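Local coordinates for Glp_546_48378_50642 (Giardia intestinalis, PDB 2QVW), which cleaves double-stranded RNA in the RNA interference pathway, producing small interfering RNAs of 21 to 23 base pairs, at residues 614-622 and 631-642; 688-696 and 715-725. All blocks are in the same frame, centred on the assembly; numbering follows the deposited sequence.

Interaction 1: residues 614-622 and 631-642; sequences AAQTVSRSL and IPFLIRLLQIAL
Knobs-into-holes packing, with Ala-615 as the knob and Ile-635, Leu-638, Gln-639 and Leu-642 as the hole, joins helix 611-620 to helix 631-642 in the helical C-terminal part of the chain, which carries the second ribonuclease III domain. The short helical segments pass 8.6 Å apart, their N-to-C directions 122° from each other. CB of Ala-615 lies 3.6 Å from CG2 of Ile-635 and 3.7 Å from CG of Gln-639, so that apolar carbon of a polar residue completes the wall.

Ile-635 divides its branches between two turns of the partner helix. While CG2 serves the alanine, CG1 stands beside the backbone N (chi1 -41°) and carries CD1 along to Ser-619, 3.5 Å from its CB. Leu-638 works from the other flank: its CD1 sits 3.9 Å from CB of Val-618, and the two side chains cross at a slant. No hydrogen bond spans the segments; van der Waals contact, mostly between apolar groups, holds the pair. Helix 701-709 packs against Ala-614 and Val-618, while helix 718-735 meets Phe-633, Leu-634 and Leu-637, leaving the interface buried between other helices. Where the first helix runs out into a turn, Leu-622 and Leu-634 finish the contact tip to tip, CD1 of the former 4.1 Å from CD2 of the latter.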
loop_
_atom_site.group_PDB
_atom_site.type_symbol
_atom_site.label_atom_id
_atom_site.label_comp_id
_atom_site.label_asym_id
_atom_site.label_seq_id
_atom_site.Cartn_x
_atom_site.Cartn_y
_atom_site.Cartn_z
ATOM N N ALA A 614 -29.325 -29.441 -15.713
ATOM C CA ALA A 614 -28.173 -28.657 -16.130
ATOM C C ALA A 614 -27.621 -27.994 -14.883
ATOM O O ALA A 614 -26.414 -27.914 -14.692
ATOM C CB ALA A 614 -28.593 -27.608 -17.141
ATOM N N ALA A 615 -28.524 -27.519 -14.036
ATOM C CA ALA A 615 -28.141 -26.882 -12.791
ATOM C C ALA A 615 -27.246 -27.849 -12.019
ATOM O O ALA A 615 -26.161 -27.477 -11.577
ATOM C CB ALA A 615 -29.381 -26.550 -11.977
ATOM N N GLN A 616 -27.708 -29.091 -11.868
ATOM C CA GLN A 616 -26.964 -30.132 -11.159
ATOM C C GLN A 616 -25.585 -30.366 -11.764
ATOM O O GLN A 616 -24.571 -30.369 -11.064
ATOM C CB GLN A 616 -27.719 -31.459 -11.206
ATOM C CG GLN A 616 -28.906 -31.584 -10.280
ATOM C CD GLN A 616 -29.505 -32.982 -10.312
ATOM O OE1 GLN A 616 -28.775 -33.976 -10.294
ATOM N NE2 GLN A 616 -30.834 -33.065 -10.351
ATOM N N THR A 617 -25.568 -30.581 -13.077
ATOM C CA THR A 617 -24.336 -30.851 -13.804
ATOM C C THR A 617 -23.297 -29.748 -13.657
ATOM O O THR A 617 -22.109 -30.025 -13.550
ATOM C CB THR A 617 -24.630 -31.090 -15.296
ATOM O OG1 THR A 617 -25.314 -29.955 -15.835
ATOM C CG2 THR A 617 -25.506 -32.331 -15.475
ATOM N N VAL A 618 -23.740 -28.499 -13.649
ATOM C CA VAL A 618 -22.821 -27.375 -13.498
ATOM C C VAL A 618 -22.182 -27.403 -12.115
ATOM O O VAL A 618 -21.021 -27.054 -11.953
ATOM C CB VAL A 618 -23.549 -26.022 -13.671
ATOM C CG1 VAL A 618 -22.572 -24.873 -13.472
ATOM C CG2 VAL A 618 -24.172 -25.946 -15.046
ATOM N N SER A 619 -22.956 -27.821 -11.124
ATOM C CA SER A 619 -22.488 -27.907 -9.749
ATOM C C SER A 619 -21.200 -28.697 -9.585
ATOM O O SER A 619 -20.273 -28.262 -8.909
ATOM C CB SER A 619 -23.557 -28.548 -8.875
ATOM O OG SER A 619 -22.953 -29.162 -7.754
ATOM N N ARG A 620 -21.145 -29.870 -10.196
ATOM C CA ARG A 620 -19.970 -30.716 -10.085
ATOM C C ARG A 620 -18.882 -30.380 -11.107
ATOM O O ARG A 620 -17.752 -30.865 -11.010
ATOM C CB ARG A 620 -20.397 -32.179 -10.217
ATOM C CG ARG A 620 -21.541 -32.571 -9.265
ATOM C CD ARG A 620 -21.899 -34.045 -9.389
ATOM N NE ARG A 620 -23.241 -34.267 -9.927
ATOM C CZ ARG A 620 -23.666 -33.816 -11.105
ATOM N NH1 ARG A 620 -22.857 -33.107 -11.880
ATOM N NH2 ARG A 620 -24.900 -34.085 -11.514
ATOM N N SER A 621 -19.216 -29.531 -12.072
ATOM C CA SER A 621 -18.267 -29.150 -13.111
ATOM C C SER A 621 -17.548 -27.848 -12.793
ATOM O O SER A 621 -17.247 -27.072 -13.699
ATOM C CB SER A 621 -18.998 -29.004 -14.448
ATOM O OG SER A 621 -19.760 -30.162 -14.758
ATOM N N LEU A 622 -17.263 -27.610 -11.516
ATOM C CA LEU A 622 -16.599 -26.372 -11.115
ATOM C C LEU A 622 -15.095 -26.494 -10.902
ATOM O O LEU A 622 -14.389 -25.481 -10.842
ATOM C CB LEU A 622 -17.248 -25.810 -9.846
ATOM C CG LEU A 622 -18.750 -25.533 -9.951
ATOM C CD1 LEU A 622 -19.257 -24.879 -8.674
ATOM C CD2 LEU A 622 -19.019 -24.639 -11.145
ATOM N N ILE A 631 -24.308 -26.579 -1.529
ATOM C CA ILE A 631 -24.810 -27.101 -2.794
ATOM C C ILE A 631 -26.279 -26.832 -3.130
ATOM O O ILE A 631 -26.598 -26.204 -4.142
ATOM C CB ILE A 631 -24.574 -28.621 -2.857
ATOM C CG1 ILE A 631 -23.110 -28.937 -2.533
ATOM C CG2 ILE A 631 -24.878 -29.133 -4.238
ATOM C CD1 ILE A 631 -22.131 -28.238 -3.426
ATOM N N PRO A 632 -27.196 -27.310 -2.283
ATOM C CA PRO A 632 -28.617 -27.092 -2.556
ATOM C C PRO A 632 -28.971 -25.670 -2.979
ATOM O O PRO A 632 -29.698 -25.473 -3.946
ATOM C CB PRO A 632 -29.282 -27.504 -1.241
ATOM C CG PRO A 632 -28.225 -27.205 -0.216
ATOM C CD PRO A 632 -27.002 -27.758 -0.893
ATOM N N PHE A 633 -28.447 -24.688 -2.255
ATOM C CA PHE A 633 -28.728 -23.287 -2.550
ATOM C C PHE A 633 -28.103 -22.861 -3.868
ATOM O O PHE A 633 -28.691 -22.089 -4.637
ATOM C CB PHE A 633 -28.212 -22.399 -1.415
ATOM C CG PHE A 633 -28.442 -20.930 -1.640
ATOM C CD1 PHE A 633 -29.715 -20.441 -1.914
ATOM C CD2 PHE A 633 -27.383 -20.031 -1.560
ATOM C CE1 PHE A 633 -29.924 -19.081 -2.102
ATOM C CE2 PHE A 633 -27.586 -18.663 -1.749
ATOM C CZ PHE A 633 -28.858 -18.190 -2.018
ATOM N N LEU A 634 -26.902 -23.370 -4.117
ATOM C CA LEU A 634 -26.173 -23.060 -5.342
ATOM C C LEU A 634 -27.003 -23.480 -6.550
ATOM O O LEU A 634 -27.206 -22.697 -7.484
ATOM C CB LEU A 634 -24.824 -23.791 -5.342
ATOM C CG LEU A 634 -23.948 -23.709 -6.593
ATOM C CD1 LEU A 634 -23.868 -22.273 -7.070
ATOM C CD2 LEU A 634 -22.558 -24.255 -6.279
ATOM N N ILE A 635 -27.497 -24.716 -6.502
ATOM C CA ILE A 635 -28.309 -25.281 -7.578
ATOM C C ILE A 635 -29.481 -24.360 -7.900
ATOM O O ILE A 635 -29.793 -24.105 -9.059
ATOM C CB ILE A 635 -28.874 -26.677 -7.189
ATOM C CG1 ILE A 635 -27.806 -27.505 -6.457
ATOM C CG2 ILE A 635 -29.350 -27.406 -8.447
ATOM C CD1 ILE A 635 -26.574 -27.813 -7.292
ATOM N N ARG A 636 -30.138 -23.874 -6.857
ATOM C CA ARG A 636 -31.256 -22.976 -7.047
ATOM C C ARG A 636 -30.772 -21.809 -7.887
ATOM O O ARG A 636 -31.314 -21.542 -8.969
ATOM C CB ARG A 636 -31.748 -22.460 -5.701
ATOM C CG ARG A 636 -32.434 -23.491 -4.832
ATOM C CD ARG A 636 -33.797 -23.910 -5.393
ATOM N NE ARG A 636 -34.536 -24.730 -4.428
ATOM C CZ ARG A 636 -35.659 -25.397 -4.698
ATOM N NH1 ARG A 636 -36.189 -25.349 -5.917
ATOM N NH2 ARG A 636 -36.250 -26.114 -3.746
ATOM N N LEU A 637 -29.739 -21.129 -7.382
ATOM C CA LEU A 637 -29.161 -19.968 -8.048
ATOM C C LEU A 637 -28.669 -20.262 -9.450
ATOM O O LEU A 637 -28.399 -19.353 -10.215
ATOM C CB LEU A 637 -28.025 -19.394 -7.207
ATOM C CG LEU A 637 -28.465 -18.882 -5.826
ATOM C CD1 LEU A 637 -27.266 -18.298 -5.095
ATOM C CD2 LEU A 637 -29.561 -17.821 -5.972
ATOM N N LEU A 638 -28.557 -21.539 -9.790
ATOM C CA LEU A 638 -28.112 -21.921 -11.125
ATOM C C LEU A 638 -29.293 -22.021 -12.091
ATOM O O LEU A 638 -29.217 -21.542 -13.221
ATOM C CB LEU A 638 -27.352 -23.248 -11.078
ATOM C CG LEU A 638 -25.930 -23.184 -10.511
ATOM C CD1 LEU A 638 -25.337 -24.580 -10.470
ATOM C CD2 LEU A 638 -25.071 -22.273 -11.376
ATOM N N GLN A 639 -30.385 -22.636 -11.650
ATOM C CA GLN A 639 -31.558 -22.752 -12.501
ATOM C C GLN A 639 -31.944 -21.352 -12.918
ATOM O O GLN A 639 -32.230 -21.084 -14.080
ATOM C CB GLN A 639 -32.735 -23.368 -11.745
ATOM C CG GLN A 639 -32.469 -24.712 -11.127
ATOM C CD GLN A 639 -33.723 -25.308 -10.522
ATOM O OE1 GLN A 639 -34.723 -25.507 -11.213
ATOM N NE2 GLN A 639 -33.680 -25.596 -9.228
ATOM N N ILE A 640 -31.943 -20.459 -11.940
ATOM C CA ILE A 640 -32.308 -19.070 -12.159
ATOM C C ILE A 640 -31.367 -18.442 -13.169
ATOM O O ILE A 640 -31.790 -17.627 -13.984
ATOM C CB ILE A 640 -32.228 -18.282 -10.862
ATOM C CG1 ILE A 640 -32.648 -19.177 -9.694
ATOM C CG2 ILE A 640 -33.154 -17.107 -10.935
ATOM C CD1 ILE A 640 -32.508 -18.513 -8.348
ATOM N N ALA A 641 -30.095 -18.827 -13.121
ATOM C CA ALA A 641 -29.108 -18.281 -14.052
ATOM C C ALA A 641 -29.385 -18.794 -15.457
ATOM O O ALA A 641 -29.057 -18.126 -16.452
ATOM C CB ALA A 641 -27.702 -18.683 -13.633
ATOM N N LEU A 642 -29.993 -19.980 -15.519
ATOM C CA LEU A 642 -30.319 -20.642 -16.775
ATOM C C LEU A 642 -31.601 -20.137 -17.433
ATOM O O LEU A 642 -31.637 -19.932 -18.647
ATOM C CB LEU A 642 -30.423 -22.140 -16.536
ATOM C CG LEU A 642 -29.111 -22.751 -16.047
ATOM C CD1 LEU A 642 -29.415 -23.996 -15.231
ATOM C CD2 LEU A 642 -28.191 -23.063 -17.234
#

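Interaction 2: residues 688-696 and 715-725; sequences NSVLGRLTK and PDSKVYGDTFE. With MN (manganese (II) ion), chain E.
Gly-692 and Gly-721 meet where two helices of the second ribonuclease III domain cross beside its manganese site, their CA atoms 3.5 Å apart. With no side chain at either position, the axes of helix 688-696 and segment 718-725 approach to 7.0 Å, at 76° between their directions.

Lys-696 exemplifies a long side chain that makes contact at several points along it. From CB the chain sets out beside the backbone N (chi1 -60°) and then runs fully extended. CG passes 4.0 Å from CD1 of Tyr-720; farther on, CE rests over the face of that ring, a CH-pi contact 4.0 Å from its centroid. NZ stays above the ring but stands farther from it, and gives a 2.6 Å hydrogen bond to O of Pro-715, tying the end of helix 688-696 to the loop that precedes helix 718-735. Its cation-pi attraction to the tyrosine is at most weak.

The preceding residue, Thr-695, donates from OG1 to Tyr-720 O over 2.7 Å, and the same oxygen lies at the edge of the Phe-724 ring, whose face takes CD1 of Leu-694 in another CH-pi contact. CD2 of Leu-691 packs against CD2 of the same phenylalanine.

Near the metal, Asn-688 ND2 makes a nearly straight bond (177°) to O of Lys-718, 2.7 Å away and in the plane of the amide. That carbonyl also receives the backbone N of Asp-722, which is consistent with a second-shell role for the asparagine at the site formed by Glu-651, Asp-722 and Glu-725. CD1 of Leu-691 touches CG of Glu-725, and the extended chain of this glutamate delivers OE1 to the manganese ion at 2.5 Å.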
loop_
_atom_site.group_PDB
_atom_site.type_symbol
_atom_site.label_atom_id
_atom_site.label_comp_id
_atom_site.label_asym_id
_atom_site.label_seq_id
_atom_site.Cartn_x
_atom_site.Cartn_y
_atom_site.Cartn_z
ATOM N N ASN A 688 -17.361 -11.224 -24.572
ATOM C CA ASN A 688 -18.347 -12.294 -24.560
ATOM C C ASN A 688 -17.790 -13.567 -25.164
ATOM O O ASN A 688 -17.721 -14.597 -24.497
ATOM C CB ASN A 688 -19.600 -11.883 -25.321
ATOM C CG ASN A 688 -20.698 -12.930 -25.228
ATOM O OD1 ASN A 688 -20.545 -14.057 -25.701
ATOM N ND2 ASN A 688 -21.809 -12.563 -24.604
ATOM N N SER A 689 -17.403 -13.487 -26.432
ATOM C CA SER A 689 -16.842 -14.621 -27.151
ATOM C C SER A 689 -15.960 -15.468 -26.245
ATOM O O SER A 689 -16.111 -16.687 -26.187
ATOM C CB SER A 689 -16.015 -14.124 -28.329
ATOM O OG SER A 689 -14.925 -13.341 -27.867
ATOM N N VAL A 690 -15.036 -14.822 -25.540
ATOM C CA VAL A 690 -14.138 -15.541 -24.638
ATOM C C VAL A 690 -14.946 -16.260 -23.560
ATOM O O VAL A 690 -14.829 -17.476 -23.389
ATOM C CB VAL A 690 -13.130 -14.584 -23.951
ATOM C CG1 VAL A 690 -12.258 -15.358 -22.982
ATOM C CG2 VAL A 690 -12.258 -13.908 -24.990
ATOM N N LEU A 691 -15.769 -15.498 -22.844
ATOM C CA LEU A 691 -16.602 -16.040 -21.773
ATOM C C LEU A 691 -17.598 -17.066 -22.303
ATOM O O LEU A 691 -17.883 -18.070 -21.651
ATOM C CB LEU A 691 -17.354 -14.906 -21.070
ATOM C CG LEU A 691 -16.492 -13.793 -20.472
ATOM C CD1 LEU A 691 -17.374 -12.697 -19.925
ATOM C CD2 LEU A 691 -15.618 -14.353 -19.386
ATOM N N GLY A 692 -18.124 -16.806 -23.491
ATOM C CA GLY A 692 -19.085 -17.711 -24.085
ATOM C C GLY A 692 -18.523 -19.097 -24.303
ATOM O O GLY A 692 -19.140 -20.085 -23.912
ATOM N N ARG A 693 -17.358 -19.170 -24.939
ATOM C CA ARG A 693 -16.699 -20.442 -25.209
ATOM C C ARG A 693 -16.569 -21.246 -23.923
ATOM O O ARG A 693 -16.721 -22.467 -23.928
ATOM C CB ARG A 693 -15.304 -20.213 -25.780
ATOM C CG ARG A 693 -15.235 -19.388 -27.044
ATOM C CD ARG A 693 -13.791 -19.354 -27.501
ATOM N NE ARG A 693 -13.606 -18.755 -28.816
ATOM C CZ ARG A 693 -12.658 -19.134 -29.672
ATOM N NH1 ARG A 693 -11.815 -20.112 -29.350
ATOM N NH2 ARG A 693 -12.542 -18.532 -30.847
ATOM N N LEU A 694 -16.272 -20.552 -22.828
ATOM C CA LEU A 694 -16.119 -21.190 -21.524
ATOM C C LEU A 694 -17.413 -21.890 -21.174
ATOM O O LEU A 694 -17.414 -23.054 -20.787
ATOM C CB LEU A 694 -15.793 -20.155 -20.440
ATOM C CG LEU A 694 -14.487 -19.351 -20.550
ATOM C CD1 LEU A 694 -14.390 -18.375 -19.399
ATOM C CD2 LEU A 694 -13.292 -20.285 -20.533
ATOM N N THR A 695 -18.513 -21.160 -21.323
ATOM C CA THR A 695 -19.855 -21.661 -21.050
ATOM C C THR A 695 -20.145 -22.962 -21.797
ATOM O O THR A 695 -20.957 -23.776 -21.356
ATOM C CB THR A 695 -20.897 -20.630 -21.483
ATOM O OG1 THR A 695 -20.679 -19.408 -20.773
ATOM C CG2 THR A 695 -22.289 -21.144 -21.212
ATOM N N LYS A 696 -19.480 -23.144 -22.936
ATOM C CA LYS A 696 -19.661 -24.329 -23.764
ATOM C C LYS A 696 -18.843 -25.518 -23.278
ATOM O O LYS A 696 -19.210 -26.672 -23.513
ATOM C CB LYS A 696 -19.287 -24.009 -25.209
ATOM C CG LYS A 696 -20.116 -22.900 -25.822
ATOM C CD LYS A 696 -19.635 -22.589 -27.220
ATOM C CE LYS A 696 -20.404 -21.433 -27.824
ATOM N NZ LYS A 696 -19.878 -21.116 -29.183
ATOM N N PRO A 715 -23.973 -20.183 -32.195
ATOM C CA PRO A 715 -22.777 -20.451 -31.396
ATOM C C PRO A 715 -22.059 -19.192 -30.939
ATOM O O PRO A 715 -21.397 -19.183 -29.903
ATOM C CB PRO A 715 -21.922 -21.295 -32.336
ATOM C CG PRO A 715 -22.935 -22.009 -33.149
ATOM C CD PRO A 715 -23.901 -20.908 -33.472
ATOM N N ASP A 716 -22.194 -18.123 -31.714
ATOM C CA ASP A 716 -21.552 -16.855 -31.381
ATOM C C ASP A 716 -22.495 -15.919 -30.636
ATOM O O ASP A 716 -22.175 -14.756 -30.428
ATOM C CB ASP A 716 -21.055 -16.174 -32.658
ATOM C CG ASP A 716 -22.182 -15.848 -33.621
ATOM O OD1 ASP A 716 -22.981 -16.751 -33.927
ATOM O OD2 ASP A 716 -22.264 -14.694 -34.077
ATOM N N SER A 717 -23.653 -16.434 -30.234
ATOM C CA SER A 717 -24.638 -15.627 -29.522
ATOM C C SER A 717 -24.066 -14.980 -28.269
ATOM O O SER A 717 -22.980 -15.333 -27.799
ATOM C CB SER A 717 -25.860 -16.467 -29.135
ATOM O OG SER A 717 -26.812 -15.682 -28.441
ATOM N N LYS A 718 -24.820 -14.031 -27.724
ATOM C CA LYS A 718 -24.418 -13.305 -26.524
ATOM C C LYS A 718 -24.745 -14.128 -25.284
ATOM O O LYS A 718 -23.893 -14.325 -24.415
ATOM C CB LYS A 718 -25.152 -11.955 -26.478
ATOM C CG LYS A 718 -25.139 -11.234 -27.822
ATOM C CD LYS A 718 -25.416 -9.755 -27.706
ATOM C CE LYS A 718 -25.063 -9.045 -29.018
ATOM N NZ LYS A 718 -25.158 -7.553 -28.919
ATOM N N VAL A 719 -25.983 -14.615 -25.227
ATOM C CA VAL A 719 -26.471 -15.411 -24.111
ATOM C C VAL A 719 -25.438 -16.372 -23.573
ATOM O O VAL A 719 -25.421 -16.671 -22.387
ATOM C CB VAL A 719 -27.696 -16.221 -24.512
ATOM C CG1 VAL A 719 -28.146 -17.070 -23.351
ATOM C CG2 VAL A 719 -28.813 -15.292 -24.948
ATOM N N TYR A 720 -24.581 -16.865 -24.455
ATOM C CA TYR A 720 -23.541 -17.793 -24.057
ATOM C C TYR A 720 -22.583 -17.131 -23.084
ATOM O O TYR A 720 -22.303 -17.667 -22.014
ATOM C CB TYR A 720 -22.790 -18.289 -25.292
ATOM C CG TYR A 720 -23.486 -19.429 -26.002
ATOM C CD1 TYR A 720 -23.479 -20.720 -25.463
ATOM C CD2 TYR A 720 -24.172 -19.221 -27.203
ATOM C CE1 TYR A 720 -24.134 -21.769 -26.100
ATOM C CE2 TYR A 720 -24.836 -20.269 -27.847
ATOM C CZ TYR A 720 -24.809 -21.536 -27.289
ATOM O OH TYR A 720 -25.454 -22.575 -27.921
ATOM N N GLY A 721 -22.079 -15.961 -23.453
ATOM C CA GLY A 721 -21.164 -15.274 -22.571
ATOM C C GLY A 721 -21.906 -14.743 -21.365
ATOM O O GLY A 721 -21.419 -14.815 -20.239
ATOM N N ASP A 722 -23.103 -14.226 -21.618
ATOM C CA ASP A 722 -23.957 -13.641 -20.589
ATOM C C ASP A 722 -24.429 -14.606 -19.508
ATOM O O ASP A 722 -24.580 -14.223 -18.357
ATOM C CB ASP A 722 -25.162 -12.959 -21.248
ATOM C CG ASP A 722 -24.781 -11.675 -21.973
ATOM O OD1 ASP A 722 -23.824 -11.693 -22.783
ATOM O OD2 ASP A 722 -25.439 -10.643 -21.733
ATOM N N THR A 723 -24.678 -15.856 -19.863
ATOM C CA THR A 723 -25.109 -16.811 -18.852
ATOM C C THR A 723 -23.914 -17.175 -17.979
ATOM O O THR A 723 -24.071 -17.469 -16.795
ATOM C CB THR A 723 -25.681 -18.098 -19.474
ATOM O OG1 THR A 723 -24.696 -18.701 -20.314
ATOM C CG2 THR A 723 -26.936 -17.788 -20.282
ATOM N N PHE A 724 -22.717 -17.151 -18.559
ATOM C CA PHE A 724 -21.525 -17.467 -17.791
ATOM C C PHE A 724 -21.434 -16.501 -16.618
ATOM O O PHE A 724 -21.263 -16.917 -15.478
ATOM C CB PHE A 724 -20.268 -17.337 -18.645
ATOM C CG PHE A 724 -18.994 -17.638 -17.891
ATOM C CD1 PHE A 724 -18.546 -18.950 -17.736
ATOM C CD2 PHE A 724 -18.263 -16.602 -17.298
ATOM C CE1 PHE A 724 -17.392 -19.229 -17.004
ATOM C CE2 PHE A 724 -17.105 -16.863 -16.560
ATOM C CZ PHE A 724 -16.666 -18.179 -16.410
ATOM N N GLU A 725 -21.549 -15.207 -16.902
ATOM C CA GLU A 725 -21.493 -14.186 -15.861
ATOM C C GLU A 725 -22.598 -14.453 -14.858
ATOM O O GLU A 725 -22.440 -14.201 -13.658
ATOM C CB GLU A 725 -21.701 -12.791 -16.446
ATOM C CG GLU A 725 -20.731 -12.381 -17.530
ATOM C CD GLU A 725 -21.064 -11.007 -18.073
ATOM O OE1 GLU A 725 -22.237 -10.768 -18.439
ATOM O OE2 GLU A 725 -20.160 -10.155 -18.139
HETATM MN MN MN E . -22.452 -9.893 -20.819
#

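Overall arrangement
The centres of interactions 1 and 2 lie about 17 Å apart, and their nearest atoms about 4 Å without touching. Helix 718-735 links them: its first turns supply one side of interaction 2, while Leu-733, Ala-734 and Cys-735 near its end pack on helix 631-642 of interaction 1. Helix 701-709 also reaches both, and in interaction 2 touches Tyr-720 and Thr-723. Interaction 2 holds two of the three residues of the manganese site, Asp-722 and Glu-725, and Glu-651 completes it. Interaction 1 stands farther back, the side chain of Leu-642 about 13 Å from a manganese ion and about 11 Å from the side chain of Asp-722. Interaction 2 combines hydrogen bonds with ring packing, whereas no hydrogen bond crosses interaction 1.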